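Local coordinates for protein transcriptional regulator containing CBS domains (Streptococcus pneumoniae, PDB 6UOF) that probably regulates transcription, its paired CBS domains, the part described here, being a likely sensor module for small ligands such as adenine nucleotides, at residues F75-S80 and A84-R89. Numbering follows the deposited sequence.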
loop_
_atom_site.group_PDB
_atom_site.type_symbol
_atom_site.label_atom_id
_atom_site.label_comp_id
_atom_site.label_asym_id
_atom_site.label_seq_id
_atom_site.Cartn_x
_atom_site.Cartn_y
_atom_site.Cartn_z
ATOM N N PHE A 75 3.157 -8.840 3.203
ATOM C CA PHE A 75 3.373 -9.053 1.755
ATOM C C PHE A 75 3.917 -7.766 1.149
ATOM O O PHE A 75 3.213 -6.756 1.128
ATOM C CB PHE A 75 2.087 -9.551 1.093
ATOM C CG PHE A 75 2.208 -9.907 -0.367
ATOM C CD1 PHE A 75 3.389 -10.412 -0.893
ATOM C CD2 PHE A 75 1.094 -9.856 -1.185
ATOM C CE1 PHE A 75 3.477 -10.760 -2.232
ATOM C CE2 PHE A 75 1.180 -10.219 -2.520
ATOM C CZ PHE A 75 2.369 -10.679 -3.031
ATOM N N LEU A 76 5.174 -7.839 0.730
ATOM C CA LEU A 76 5.900 -6.722 0.082
ATOM C C LEU A 76 6.569 -7.276 -1.167
ATOM O O LEU A 76 6.986 -8.449 -1.150
ATOM C CB LEU A 76 6.954 -6.168 1.040
ATOM C CG LEU A 76 6.421 -5.599 2.349
ATOM C CD1 LEU A 76 7.551 -5.343 3.343
ATOM C CD2 LEU A 76 5.610 -4.338 2.116
ATOM N N VAL A 77 6.636 -6.468 -2.213
ATOM C CA VAL A 77 7.321 -6.917 -3.456
ATOM C C VAL A 77 8.370 -5.880 -3.867
ATOM O O VAL A 77 8.373 -4.767 -3.319
ATOM C CB VAL A 77 6.295 -7.165 -4.578
ATOM C CG1 VAL A 77 5.292 -8.237 -4.176
ATOM C CG2 VAL A 77 5.598 -5.881 -4.987
ATOM N N GLY A 78 9.234 -6.284 -4.795
ATOM C CA GLY A 78 10.251 -5.406 -5.392
ATOM C C GLY A 78 10.019 -5.241 -6.881
ATOM O O GLY A 78 9.175 -5.972 -7.451
ATOM N N LEU A 79 10.783 -4.344 -7.499
ATOM C CA LEU A 79 10.650 -4.080 -8.957
ATOM C C LEU A 79 10.855 -5.364 -9.774
ATOM O O LEU A 79 10.177 -5.504 -10.811
ATOM C CB LEU A 79 11.660 -2.996 -9.358
ATOM C CG LEU A 79 11.422 -1.616 -8.744
ATOM C CD1 LEU A 79 12.504 -0.633 -9.161
ATOM C CD2 LEU A 79 10.055 -1.059 -9.107
ATOM N N SER A 80 11.772 -6.252 -9.368
ATOM C CA SER A 80 12.074 -7.462 -10.181
ATOM C C SER A 80 11.106 -8.611 -9.890
ATOM O O SER A 80 11.224 -9.648 -10.561
ATOM C CB SER A 80 13.493 -7.920 -9.970
ATOM O OG SER A 80 13.679 -8.412 -8.650
ATOM N N ALA A 84 3.280 -13.023 -12.036
ATOM C CA ALA A 84 2.535 -14.300 -11.868
ATOM C C ALA A 84 2.491 -14.674 -10.383
ATOM O O ALA A 84 1.432 -15.085 -9.895
ATOM C CB ALA A 84 3.180 -15.395 -12.678
ATOM N N ASN A 85 3.621 -14.545 -9.693
ATOM C CA ASN A 85 3.696 -14.874 -8.243
ATOM C C ASN A 85 2.834 -13.898 -7.438
ATOM O O ASN A 85 2.117 -14.355 -6.529
ATOM C CB ASN A 85 5.148 -14.870 -7.766
ATOM C CG ASN A 85 5.958 -15.979 -8.399
ATOM O OD1 ASN A 85 5.399 -16.936 -8.936
ATOM N ND2 ASN A 85 7.271 -15.876 -8.312
ATOM N N VAL A 86 2.887 -12.608 -7.764
ATOM C CA VAL A 86 2.051 -11.592 -7.065
ATOM C C VAL A 86 0.569 -11.933 -7.253
ATOM O O VAL A 86 -0.185 -11.899 -6.274
ATOM C CB VAL A 86 2.364 -10.169 -7.563
ATOM C CG1 VAL A 86 1.439 -9.134 -6.947
ATOM C CG2 VAL A 86 3.817 -9.796 -7.326
ATOM N N SER A 87 0.159 -12.253 -8.483
ATOM C CA SER A 87 -1.277 -12.542 -8.738
ATOM C C SER A 87 -1.732 -13.763 -7.925
ATOM O O SER A 87 -2.840 -13.710 -7.351
ATOM C CB SER A 87 -1.541 -12.723 -10.214
ATOM O OG SER A 87 -0.943 -13.912 -10.701
ATOM N N GLN A 88 -0.902 -14.806 -7.878
ATOM C CA GLN A 88 -1.220 -16.052 -7.132
ATOM C C GLN A 88 -1.558 -15.710 -5.676
ATOM O O GLN A 88 -2.558 -16.226 -5.143
ATOM C CB GLN A 88 -0.029 -17.010 -7.207
ATOM C CG GLN A 88 0.182 -17.602 -8.593
ATOM C CD GLN A 88 1.557 -18.199 -8.777
ATOM O OE1 GLN A 88 2.331 -18.337 -7.832
ATOM N NE2 GLN A 88 1.871 -18.559 -10.012
ATOM N N ARG A 89 -0.734 -14.872 -5.050
ATOM C CA ARG A 89 -0.941 -14.533 -3.620
ATOM C C ARG A 89 -2.095 -13.550 -3.440
ATOM O O ARG A 89 -2.855 -13.664 -2.478
ATOM C CB ARG A 89 0.356 -14.010 -3.009
ATOM C CG ARG A 89 0.261 -13.854 -1.505
ATOM C CD ARG A 89 1.615 -13.690 -0.860
ATOM N NE ARG A 89 1.469 -13.405 0.558
ATOM C CZ ARG A 89 2.489 -13.204 1.382
ATOM N NH1 ARG A 89 3.728 -13.270 0.922
ATOM N NH2 ARG A 89 2.273 -12.943 2.662
#
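Arg89 lies lengthwise across one face of the Phe75 ring, the two side chains running antiparallel. Its CD sits over the middle of the ring, 3.5 Å from the centroid and only 4° off the ring normal, which meets the criterion for a CH-pi contact. Further out the guanidinium stacks nearly flat, its plane 16° from that of the ring and the two centres 4.2 Å apart. The displacement brings NH1 of Arg89 to 3.4 Å from CD1 of Phe75 and leaves the guanidinium centre above Phe75 CB. This reach comes from an extended arginine: CG is anti to the backbone N (chi1 -171°) and the chain stays straight on to NE. The far end of the ring points at the helix, where Phe75 CZ meets Val86 CA edge-on at 4.1 Å. Beside it, Val77 CG1 touches Val86 CG2 at 3.8 Å, the two valines crossing nearly at right angles. Phe95 packs edge-to-face with Phe75. Within the second CBS domain, Val77 pairs by backbone hydrogen bonds with Pro99 and Val101 of strand 97-101, while Phe75 and Val77 also pack on Val98 and face helix 83-93. Across these segments the chemistry is apolar contact, CH-pi and a flat guanidinium stack, probably with some cation-pi character; Arg89 NE forms a salt bridge with Glu93, which would partly balance the charge and, with the stack, probably limits the guanidinium's turning.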